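Local coordinates for protein uncharacterized esterase YxiM (Bacillus subtilis, PDB 2O14) that is an uncharacterized member of the GDSL lipolytic enzyme family and probably hydrolyses ester bonds, although its natural substrate is not known, at residues Gly169-Val173 against Thr340-Asn344; Leu274-Arg280 against Arg295-Ile301. All blocks are in the same frame, centred on the assembly; numbering follows the deposited sequence.

Interaction 1: residues Gly169-Val173 against Thr340-Asn344; sequences GDSTV and TLHPN
Ser-171 and His-342 face each other across two loops that together hold the nucleophile and histidine of a Ser-His-Asp triad, assigned by similarity to GDSL-family relatives. The Gly-Asp-Ser sequence of 169-171 follows strand 164-169, as expected of the nucleophile loop in the SGNH hydrolase fold, and 340-344 leads into helix 345-361.

Between the two loops the direct contacts are van der Waals. Ser-171 CB lies 3.6 Å from His-342 CD2, whereas Ser-171 OG is 4.1 Å from His-342 NE2, longer than a hydrogen bond. With OG anti to the carbonyl carbon (chi1 -61°), it is the serine methylene that sits nearest the imidazole, approaching it obliquely. Next to this pair, Thr-172 CG2 packs against the proline ring, 3.7 Å from Pro-343 CD, and also meets the backbone oxygen of Leu-341.

Polar links accompany these contacts. On the far side of the imidazole, His-342 ND1 is hydrogen-bonded to Asp-339 OD2, which helps set the ring's rotation and would complete the probable triad. One water sits between Ser-171 O and Pro-343 O, within hydrogen-bonding distance of both.

Within 169-173, hydrogen bonds brace the nucleophile loop. Val-173 N donates to Asp-170 O, and Asp-170 OD1 accepts twice from Thr-172. The hydroxyl OG1 takes the syn lone pair of OD1 at 2.9 Å, while the backbone N of Thr-172 closes an Asx turn by meeting Asp-170 OD1 on its anti side at 2.9 Å, 26° out of the carboxylate plane.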
# COMPACT_ATOMS: atom_id res chain seq x y z
N GLY A 169 7.68 -1.45 1.13
CA GLY A 169 8.24 -2.77 0.91
C GLY A 169 8.09 -3.29 -0.51
O GLY A 169 7.76 -2.53 -1.42
N ASP A 170 8.33 -4.59 -0.68
CA ASP A 170 8.23 -5.23 -1.99
C ASP A 170 7.13 -6.30 -2.03
O ASP A 170 6.12 -6.19 -1.32
CB ASP A 170 9.57 -5.88 -2.36
CG ASP A 170 10.10 -6.81 -1.27
OD1 ASP A 170 9.28 -7.49 -0.63
OD2 ASP A 170 11.33 -6.86 -1.07
N SER A 171 7.33 -7.32 -2.86
CA SER A 171 6.38 -8.41 -3.03
C SER A 171 6.09 -9.22 -1.76
O SER A 171 5.01 -9.82 -1.63
CB SER A 171 6.88 -9.37 -4.11
OG SER A 171 7.01 -8.72 -5.36
N THR A 172 7.04 -9.27 -0.83
CA THR A 172 6.83 -10.03 0.40
C THR A 172 6.15 -9.18 1.47
O THR A 172 5.82 -9.68 2.55
CB THR A 172 8.16 -10.58 0.98
OG1 THR A 172 8.99 -9.49 1.41
CG2 THR A 172 8.91 -11.37 -0.08
N VAL A 173 5.91 -7.91 1.15
CA VAL A 173 5.29 -6.96 2.08
C VAL A 173 3.95 -6.37 1.61
O VAL A 173 3.04 -6.14 2.41
CB VAL A 173 6.24 -5.76 2.36
CG1 VAL A 173 5.60 -4.80 3.34
CG2 VAL A 173 7.58 -6.26 2.88
N THR A 340 10.15 -20.20 -3.54
CA THR A 340 10.88 -20.09 -2.28
C THR A 340 11.12 -18.66 -1.81
O THR A 340 11.77 -18.45 -0.79
CB THR A 340 12.25 -20.79 -2.37
OG1 THR A 340 13.08 -20.08 -3.31
CG2 THR A 340 12.08 -22.23 -2.84
N LEU A 341 10.59 -17.68 -2.53
CA LEU A 341 10.79 -16.29 -2.15
C LEU A 341 9.56 -15.59 -1.61
O LEU A 341 9.64 -14.82 -0.66
CB LEU A 341 11.34 -15.49 -3.34
CG LEU A 341 11.65 -14.02 -3.07
CD1 LEU A 341 12.77 -13.90 -2.05
CD2 LEU A 341 12.06 -13.33 -4.37
N HIS A 342 8.40 -15.86 -2.21
CA HIS A 342 7.16 -15.22 -1.81
C HIS A 342 6.31 -15.97 -0.79
O HIS A 342 5.86 -17.09 -1.05
CB HIS A 342 6.31 -14.92 -3.04
CG HIS A 342 7.02 -14.12 -4.08
ND1 HIS A 342 7.32 -14.62 -5.33
CD2 HIS A 342 7.54 -12.86 -4.04
CE1 HIS A 342 7.99 -13.71 -6.02
NE2 HIS A 342 8.13 -12.63 -5.26
N PRO A 343 6.08 -15.36 0.38
CA PRO A 343 5.27 -16.01 1.42
C PRO A 343 3.82 -16.09 0.94
O PRO A 343 3.40 -15.29 0.10
CB PRO A 343 5.40 -15.05 2.61
CG PRO A 343 6.71 -14.37 2.37
CD PRO A 343 6.68 -14.12 0.89
N ASN A 344 3.07 -17.06 1.45
CA ASN A 344 1.66 -17.16 1.10
C ASN A 344 0.95 -16.46 2.25
O ASN A 344 1.61 -15.84 3.09
CB ASN A 344 1.20 -18.61 0.99
CG ASN A 344 1.55 -19.44 2.22
OD1 ASN A 344 1.47 -18.96 3.35
ND2 ASN A 344 1.93 -20.69 2.00
O HOH W 1 4.44 -12.80 -1.12

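Interaction 2: residues Leu274-Arg280 against Arg295-Ile301; sequences LSTPQGR and RWYRASI
Pro-277 is held between Ile-301 and Trp-296 at the apolar centre. The CG1 branch of Ile-301 reaches tip to tip toward the proline ring, its CD1 3.6 Å from Pro-277 CD. Its CG2, anti to the backbone N, turns instead to the strand end, touching Thr-276 CG2 at 3.9 Å and Leu-274 CB. On its other flank Pro-277 meets the tryptophan, with Pro-277 CG only 3.4 Å from Trp-296 CB.

The indole lies edge-on to the backbone beyond the proline, its NE1 3.7 Å from Gly-279 CA. Trp-296 NE1 donates to Gln-278 O at 2.8 Å, but the bond is bent (N-H...O 136°) and the donor sits 37° out of the carbonyl plane. Without the indole, as with an alanine here, the Gln-278 carbonyl would probably lose this donor and a gap would open beside Pro-277 and Gly-279.

Farther out, the Arg-298 chain crosses Thr-276, its CG 3.8 Å from Thr-276 CG2; Asp-314 receives both polar ends, by a salt bridge from Arg-298 and a hydrogen bond from Thr-276 OG1. At the opposite end Arg-280 CD lies over one face of the Arg-295 guanidinium, 3.6 Å from Arg-295 NH2, with the two guanidinium planes 85° apart. A salt bridge from Arg-295 to Asp-283 probably offsets the like charges, and a water accepts from Arg-295 NH2 and, weakly, from Arg-280 NE.

Strand 271-275, helix 298-307 and strand 311-313 make a beta-alpha-beta unit of the parallel sheet, characteristic of the alpha/beta SGNH hydrolase fold.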
# COMPACT_ATOMS: atom_id res chain seq x y z
N LEU A 274 12.88 0.00 10.75
CA LEU A 274 13.47 -0.75 9.65
C LEU A 274 13.36 -2.25 9.92
O LEU A 274 13.46 -2.68 11.07
CB LEU A 274 14.94 -0.38 9.46
CG LEU A 274 15.28 1.06 9.11
CD1 LEU A 274 16.78 1.21 9.03
CD2 LEU A 274 14.63 1.45 7.77
N SER A 275 13.16 -3.03 8.87
CA SER A 275 13.05 -4.48 9.01
C SER A 275 13.97 -5.21 8.04
O SER A 275 14.05 -4.87 6.86
CB SER A 275 11.61 -4.92 8.76
OG SER A 275 11.49 -6.34 8.78
N THR A 276 14.68 -6.22 8.54
CA THR A 276 15.56 -7.01 7.70
C THR A 276 14.65 -8.05 7.05
O THR A 276 13.99 -8.82 7.74
CB THR A 276 16.66 -7.71 8.52
OG1 THR A 276 16.06 -8.49 9.57
CG2 THR A 276 17.60 -6.67 9.13
N PRO A 277 14.59 -8.07 5.71
CA PRO A 277 13.72 -9.06 5.06
C PRO A 277 14.10 -10.51 5.32
O PRO A 277 15.28 -10.87 5.33
CB PRO A 277 13.78 -8.67 3.58
CG PRO A 277 15.11 -7.98 3.45
CD PRO A 277 15.22 -7.18 4.72
N GLN A 278 13.09 -11.35 5.54
CA GLN A 278 13.33 -12.77 5.78
C GLN A 278 13.94 -13.39 4.53
O GLN A 278 13.89 -12.80 3.44
CB GLN A 278 12.03 -13.48 6.14
CG GLN A 278 10.77 -12.71 5.84
CD GLN A 278 10.57 -12.47 4.37
OE1 GLN A 278 10.65 -13.39 3.56
NE2 GLN A 278 10.29 -11.23 4.00
N GLY A 279 14.52 -14.58 4.68
CA GLY A 279 15.15 -15.25 3.56
C GLY A 279 14.25 -16.17 2.76
O GLY A 279 13.02 -16.01 2.77
N ARG A 280 14.85 -17.12 2.07
CA ARG A 280 14.10 -18.08 1.26
C ARG A 280 13.66 -19.27 2.10
O ARG A 280 14.31 -19.61 3.10
CB ARG A 280 14.94 -18.55 0.08
CG ARG A 280 15.19 -17.49 -0.99
CD ARG A 280 16.12 -18.02 -2.07
NE ARG A 280 16.38 -17.05 -3.13
CZ ARG A 280 15.48 -16.66 -4.03
NH1 ARG A 280 14.25 -17.17 -4.01
NH2 ARG A 280 15.81 -15.77 -4.96
N ARG A 295 21.64 -12.26 3.44
CA ARG A 295 20.80 -11.93 2.30
C ARG A 295 20.20 -10.53 2.33
O ARG A 295 20.13 -9.88 3.38
CB ARG A 295 19.63 -12.92 2.19
CG ARG A 295 19.97 -14.30 1.67
CD ARG A 295 18.68 -15.06 1.41
NE ARG A 295 18.88 -16.40 0.89
CZ ARG A 295 19.28 -16.68 -0.35
NH1 ARG A 295 19.54 -15.71 -1.22
NH2 ARG A 295 19.41 -17.95 -0.72
N TRP A 296 19.80 -10.07 1.15
CA TRP A 296 19.14 -8.78 0.97
C TRP A 296 19.79 -7.56 1.64
O TRP A 296 19.09 -6.75 2.24
CB TRP A 296 17.71 -8.92 1.49
CG TRP A 296 17.09 -10.29 1.29
CD1 TRP A 296 16.34 -10.98 2.19
CD2 TRP A 296 17.12 -11.09 0.10
NE1 TRP A 296 15.88 -12.16 1.64
CE2 TRP A 296 16.35 -12.25 0.35
CE3 TRP A 296 17.72 -10.94 -1.16
CZ2 TRP A 296 16.16 -13.26 -0.61
CZ3 TRP A 296 17.53 -11.94 -2.12
CH2 TRP A 296 16.76 -13.08 -1.83
N TYR A 297 21.11 -7.42 1.52
CA TYR A 297 21.83 -6.29 2.12
C TYR A 297 21.55 -6.08 3.61
O TYR A 297 21.62 -4.95 4.10
CB TYR A 297 21.51 -4.98 1.39
CG TYR A 297 21.97 -4.89 -0.05
CD1 TYR A 297 23.10 -5.58 -0.50
CD2 TYR A 297 21.29 -4.08 -0.96
CE1 TYR A 297 23.54 -5.46 -1.81
CE2 TYR A 297 21.72 -3.95 -2.28
CZ TYR A 297 22.84 -4.64 -2.70
OH TYR A 297 23.26 -4.52 -4.01
N ARG A 298 21.25 -7.16 4.33
CA ARG A 298 20.97 -7.08 5.76
C ARG A 298 22.00 -6.26 6.53
O ARG A 298 21.65 -5.50 7.43
CB ARG A 298 20.87 -8.48 6.37
CG ARG A 298 20.73 -8.50 7.89
CD ARG A 298 20.19 -9.83 8.39
NE ARG A 298 20.15 -9.88 9.85
CZ ARG A 298 21.20 -10.10 10.62
NH1 ARG A 298 22.40 -10.30 10.08
NH2 ARG A 298 21.07 -10.11 11.94
N ALA A 299 23.27 -6.43 6.18
CA ALA A 299 24.35 -5.72 6.85
C ALA A 299 24.13 -4.20 6.88
O ALA A 299 24.33 -3.56 7.91
CB ALA A 299 25.68 -6.05 6.17
N SER A 300 23.72 -3.64 5.74
CA SER A 300 23.49 -2.20 5.64
C SER A 300 22.28 -1.75 6.43
O SER A 300 22.26 -0.64 6.97
CB SER A 300 23.30 -1.80 4.17
OG SER A 300 24.51 -1.98 3.45
N ILE A 301 21.26 -2.60 6.49
CA ILE A 301 20.05 -2.27 7.24
C ILE A 301 20.37 -2.16 8.73
O ILE A 301 19.88 -1.26 9.42
CB ILE A 301 18.95 -3.34 7.01
CG1 ILE A 301 18.61 -3.41 5.52
CG2 ILE A 301 17.70 -2.99 7.80
CD1 ILE A 301 17.63 -4.51 5.16
O HOH W 2 19.69 -17.70 -3.84

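Overall arrangement
Both interactions belong to the GDSL hydrolase part of the chain, with centres about 13 Å apart. Interaction 1 is a small, partly buried meeting of two loops, burying 172 Å²; interaction 2 is mostly buried and covers 515 Å², joining a strand and its following loop to the start of a helix. Their chemistry differs accordingly: direct contacts in the first are sparse around the probable catalytic pair, while the second combines a hydrophobic centre with an indole bond and an arginine-rich edge. They meet where Arg-280 NH1 is 3.2 Å from Thr-340 OG1, a probable hydrogen bond, and also beside the indole, where Leu-341 CD1 packs 3.7 Å from Trp-296 CZ2.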